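Local coordinates for putative immunoglobulin-blocking virulence protein (Mycoplasma mycoides subsp. capri, PDB 7ADK) that probably binds host immunoglobulin and blocks antibody action as a mycoplasma virulence factor, at residues Gly204-Asn208 / Ser209-Val213; Asn290-Gln293 / Ser294-Thr297. All coordinates share one frame; numbering follows the deposited sequence.

Contact 1: Gly204-Asn208 / Ser209-Val213; sequences GLFNN and SIFNV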
loop_
_atom_site.group_PDB
_atom_site.type_symbol
_atom_site.label_atom_id
_atom_site.label_comp_id
_atom_site.label_asym_id
_atom_site.label_seq_id
_atom_site.Cartn_x
_atom_site.Cartn_y
_atom_site.Cartn_z
ATOM N N GLY A 204 8.621 -29.633 -31.244
ATOM C CA GLY A 204 9.410 -30.857 -31.053
ATOM C C GLY A 204 10.916 -30.611 -31.098
ATOM O O GLY A 204 11.365 -29.535 -31.479
ATOM N N LEU A 205 11.738 -31.590 -30.721
ATOM C CA LEU A 205 13.188 -31.381 -30.593
ATOM C C LEU A 205 13.894 -30.952 -31.887
ATOM O O LEU A 205 14.812 -30.144 -31.817
ATOM C CB LEU A 205 13.863 -32.633 -30.014
ATOM C CG LEU A 205 13.751 -32.702 -28.490
ATOM C CD1 LEU A 205 13.973 -34.123 -27.987
ATOM C CD2 LEU A 205 14.786 -31.787 -27.848
ATOM N N PHE A 206 13.471 -31.434 -33.054
ATOM C CA PHE A 206 14.047 -31.054 -34.351
ATOM C C PHE A 206 13.001 -30.443 -35.276
ATOM O O PHE A 206 13.139 -30.480 -36.499
ATOM C CB PHE A 206 14.804 -32.226 -34.987
ATOM C CG PHE A 206 15.826 -32.864 -34.079
ATOM C CD1 PHE A 206 16.772 -32.077 -33.406
ATOM C CD2 PHE A 206 15.790 -34.240 -33.840
ATOM C CE1 PHE A 206 17.654 -32.650 -32.485
ATOM C CE2 PHE A 206 16.666 -34.814 -32.916
ATOM C CZ PHE A 206 17.593 -34.022 -32.231
ATOM N N ASN A 207 11.957 -29.864 -34.688
ATOM C CA ASN A 207 10.978 -29.027 -35.362
ATOM C C ASN A 207 10.396 -28.009 -34.366
ATOM O O ASN A 207 9.366 -28.258 -33.744
ATOM C CB ASN A 207 9.910 -29.900 -36.009
ATOM C CG ASN A 207 8.863 -29.120 -36.743
ATOM O OD1 ASN A 207 9.015 -28.038 -37.130
ATOM N ND2 ASN A 207 7.785 -29.620 -36.969
ATOM N N ASN A 208 11.083 -26.885 -34.185
ATOM C CA ASN A 208 10.681 -25.807 -33.287
ATOM C C ASN A 208 11.218 -24.460 -33.763
ATOM O O ASN A 208 12.128 -24.395 -34.571
ATOM C CB ASN A 208 11.086 -26.108 -31.832
ATOM C CG ASN A 208 12.576 -26.116 -31.585
ATOM O OD1 ASN A 208 13.234 -25.091 -31.636
ATOM N ND2 ASN A 208 13.139 -27.257 -31.294
ATOM N N SER A 209 10.665 -23.371 -33.253
ATOM C CA SER A 209 10.936 -22.017 -33.729
ATOM C C SER A 209 12.418 -21.615 -33.726
ATOM O O SER A 209 12.885 -21.047 -34.712
ATOM C CB SER A 209 10.076 -21.045 -32.933
ATOM O OG SER A 209 10.193 -19.736 -33.400
ATOM N N ILE A 210 13.211 -21.950 -32.698
ATOM C CA ILE A 210 14.652 -21.621 -32.659
ATOM C C ILE A 210 15.452 -22.533 -33.596
ATOM O O ILE A 210 16.216 -22.054 -34.435
ATOM C CB ILE A 210 15.173 -21.616 -31.200
ATOM C CG1 ILE A 210 14.712 -20.351 -30.438
ATOM C CG2 ILE A 210 16.680 -21.781 -31.064
ATOM C CD1 ILE A 210 15.296 -19.014 -30.889
ATOM N N PHE A 211 15.225 -23.843 -33.533
ATOM C CA PHE A 211 15.876 -24.821 -34.400
ATOM C C PHE A 211 15.633 -24.550 -35.896
ATOM O O PHE A 211 16.548 -24.655 -36.711
ATOM C CB PHE A 211 15.384 -26.209 -33.991
ATOM C CG PHE A 211 16.092 -27.344 -34.682
ATOM C CD1 PHE A 211 15.628 -27.825 -35.919
ATOM C CD2 PHE A 211 17.213 -27.935 -34.081
ATOM C CE1 PHE A 211 16.288 -28.884 -36.553
ATOM C CE2 PHE A 211 17.874 -28.988 -34.724
ATOM C CZ PHE A 211 17.416 -29.461 -35.960
ATOM N N ASN A 212 14.425 -24.121 -36.263
ATOM C CA ASN A 212 14.053 -23.780 -37.636
ATOM C C ASN A 212 14.655 -22.446 -38.112
ATOM O O ASN A 212 14.969 -22.305 -39.292
ATOM C CB ASN A 212 12.524 -23.766 -37.756
ATOM C CG ASN A 212 11.850 -25.086 -37.482
ATOM O OD1 ASN A 212 12.458 -26.093 -37.228
ATOM N ND2 ASN A 212 10.557 -25.132 -37.580
ATOM N N VAL A 213 14.846 -21.477 -37.224
ATOM C CA VAL A 213 15.538 -20.221 -37.535
ATOM C C VAL A 213 17.042 -20.440 -37.703
ATOM O O VAL A 213 17.652 -19.818 -38.573
ATOM C CB VAL A 213 15.221 -19.164 -36.468
ATOM C CG1 VAL A 213 16.112 -17.926 -36.516
ATOM C CG2 VAL A 213 13.796 -18.678 -36.663
#

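Contact 2: Asn290-Gln293 / Ser294-Thr297; sequences NLDQ and SKFT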
loop_
_atom_site.group_PDB
_atom_site.type_symbol
_atom_site.label_atom_id
_atom_site.label_comp_id
_atom_site.label_asym_id
_atom_site.label_seq_id
_atom_site.Cartn_x
_atom_site.Cartn_y
_atom_site.Cartn_z
ATOM N N ASN A 290 23.631 -29.182 -36.395
ATOM C CA ASN A 290 24.276 -30.313 -37.070
ATOM C C ASN A 290 24.060 -31.687 -36.399
ATOM O O ASN A 290 24.730 -32.643 -36.773
ATOM C CB ASN A 290 25.768 -30.017 -37.185
ATOM C CG ASN A 290 26.124 -28.888 -38.123
ATOM O OD1 ASN A 290 26.234 -29.043 -39.319
ATOM N ND2 ASN A 290 26.401 -27.739 -37.608
ATOM N N LEU A 291 23.153 -31.813 -35.424
ATOM C CA LEU A 291 22.689 -33.085 -34.853
ATOM C C LEU A 291 21.904 -33.894 -35.910
ATOM O O LEU A 291 21.089 -33.328 -36.634
ATOM C CB LEU A 291 21.785 -32.780 -33.631
ATOM C CG LEU A 291 22.350 -33.152 -32.251
ATOM C CD1 LEU A 291 23.555 -32.325 -31.846
ATOM C CD2 LEU A 291 21.306 -32.963 -31.165
ATOM N N ASP A 292 22.075 -35.214 -35.973
ATOM C CA ASP A 292 21.261 -36.120 -36.793
ATOM C C ASP A 292 20.089 -36.762 -36.030
ATOM O O ASP A 292 20.263 -37.618 -35.164
ATOM C CB ASP A 292 22.122 -37.157 -37.551
ATOM C CG ASP A 292 23.188 -37.942 -36.764
ATOM O OD1 ASP A 292 23.739 -37.427 -35.766
ATOM O OD2 ASP A 292 23.606 -39.020 -37.246
ATOM N N GLN A 293 18.868 -36.393 -36.429
ATOM C CA GLN A 293 17.593 -36.877 -35.890
ATOM C C GLN A 293 17.502 -38.411 -35.824
ATOM O O GLN A 293 16.920 -38.970 -34.894
ATOM C CB GLN A 293 16.472 -36.263 -36.752
ATOM C CG GLN A 293 15.084 -36.859 -36.490
ATOM C CD GLN A 293 13.899 -36.025 -36.951
ATOM O OE1 GLN A 293 14.002 -34.904 -37.416
ATOM N NE2 GLN A 293 12.709 -36.533 -36.826
ATOM N N SER A 294 18.115 -39.105 -36.778
ATOM C CA SER A 294 18.132 -40.564 -36.893
ATOM C C SER A 294 18.833 -41.296 -35.744
ATOM O O SER A 294 18.602 -42.490 -35.573
ATOM C CB SER A 294 18.760 -40.941 -38.227
ATOM O OG SER A 294 19.973 -40.270 -38.400
ATOM N N LYS A 295 19.634 -40.617 -34.912
ATOM C CA LYS A 295 20.322 -41.220 -33.750
ATOM C C LYS A 295 19.466 -41.347 -32.486
ATOM O O LYS A 295 19.891 -41.980 -31.523
ATOM C CB LYS A 295 21.602 -40.419 -33.453
ATOM C CG LYS A 295 22.656 -40.603 -34.549
ATOM C CD LYS A 295 23.355 -41.974 -34.523
ATOM C CE LYS A 295 24.080 -42.279 -35.836
ATOM N NZ LYS A 295 24.999 -41.198 -36.249
ATOM N N PHE A 296 18.281 -40.745 -32.446
ATOM C CA PHE A 296 17.537 -40.524 -31.200
ATOM C C PHE A 296 16.384 -41.501 -30.933
ATOM O O PHE A 296 15.588 -41.286 -30.027
ATOM C CB PHE A 296 17.148 -39.051 -31.103
ATOM C CG PHE A 296 18.335 -38.128 -30.972
ATOM C CD1 PHE A 296 18.982 -38.013 -29.734
ATOM C CD2 PHE A 296 18.815 -37.416 -32.082
ATOM C CE1 PHE A 296 20.110 -37.190 -29.612
ATOM C CE2 PHE A 296 19.931 -36.575 -31.954
ATOM C CZ PHE A 296 20.580 -36.463 -30.715
ATOM N N THR A 297 16.319 -42.624 -31.641
ATOM C CA THR A 297 15.381 -43.740 -31.390
ATOM C C THR A 297 15.709 -44.554 -30.113
ATOM O O THR A 297 15.910 -45.770 -30.166
ATOM C CB THR A 297 15.315 -44.651 -32.632
ATOM O OG1 THR A 297 16.608 -45.105 -32.951
ATOM C CG2 THR A 297 14.748 -43.954 -33.865
#

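Contact 1: Gly204-Asn208 / Ser209-Val213
Asn-208 caps the first turn of the helix that starts at Ser-209, turning its side-chain oxygen back onto backbone N-H groups that have no preceding turn to bond to. Its CG lies between its own backbone N and carbonyl carbon (chi1 67°), which carries OD1 over the helix end. There OD1 accepts a nearly straight bond from Phe-211 N at 3.0 Å, the donor standing above the carbonyl plane, and a weak one from Ile-210 N. Asparagine suits the place because its amide works at both ends: ND2 gives a hydrogen to Gly-204 O at 2.9 Å, almost within the amide plane, tying the cap to the preceding type I turn. Asn-212 N to Asn-208 O, 2.9 Å, closes the first helical turn.

Two weak bonds reinforce this. Asn-212 OD1 receives Asn-208 N, while Asn-212 ND2 reaches Asn-207 OD1 at 3.3 Å with the two amides nearly coplanar.

The apolar part is aromatic. Phe-211 CE2 approaches the edge of the Phe-206 ring at CD1, 3.5 Å away, and the ring planes are inclined at 51°. A CH-pi contact sets Phe-206 CA over one face of Phe-211, 3.9 Å from the ring centroid.

Tyr-249 of helix 247-253 touches both rings and hydrogen-bonds Asn-208 ND2, Ser-194 O takes Asn-207 ND2, and Phe-206 also packs on Ile-320 of strand 318-320 and on Leu-193 of helix 182-194.

Contact 2: Asn290-Gln293 / Ser294-Thr297
A short 3-10 turn in the connection between helices 280-288 and 301-308 brings Asp-292 up to Lys-295 and Leu-291 up to Phe-296. Two successive backbone bonds, each from an N-H back to the carbonyl three residues earlier, run through it. Lys-295 N meets Asp-292 O at 3.1 Å, nearly straight at the hydrogen though the donor stands well above the carbonyl plane; Phe-296 N to Gln-293 O follows as a weak bond of 3.3 Å.

The same three-residue spacing pairs opposite charges. Lys-295 NZ forms a salt bridge with Asp-292 OD2 at 2.8 Å, arriving on the syn side and close to the carboxylate plane. The lysine chain is bent at chi2 (-74°) and again at chi4, so that it curls back: its CG lies alongside the carboxylate and NZ comes round to OD2. Aspartate suits the spot because its second oxygen, OD1, accepts from Ser-264 N, which probably steadies the carboxylate for the lysine.

On the apolar side, Leu-291 CD2 touches Phe-296 CZ at 3.6 Å, the two side chains crossing at about a right angle. Phe-296 is buried and suits the inner side of the turn, where its ring also packs on Leu-193 and Leu-262, whereas Gln-293, Ser-294 and Lys-295 are exposed. The i to i+3 backbone bonds are those of a 3-10 turn, here in an interhelical loop, with an ion pair of the same spacing on its outer side.

Contact 1 comes first along the chain and contact 2 follows it, with helices 227-235, 247-253, 270-273 and 280-288 in between, yet their centres lie only about 14 Å apart. They meet directly: Phe-206 CZ packs on Phe-296 CE2 at 3.5 Å, the ring planes at about 45°, and Phe-206 CD2 lies 3.6 Å from Gln-293 CB. Leu-291 CD2 joins them, 3.9 Å from Phe-206 CE1. Helix 182-194 is shared, since Leu-193 touches Phe-206, Gln-293 and Phe-296. The helix cap of 204-213 and the 3-10 turn of 290-297 are therefore joined by one apolar cluster, which brings distant parts of the sequence together in this helix-rich part of the protein.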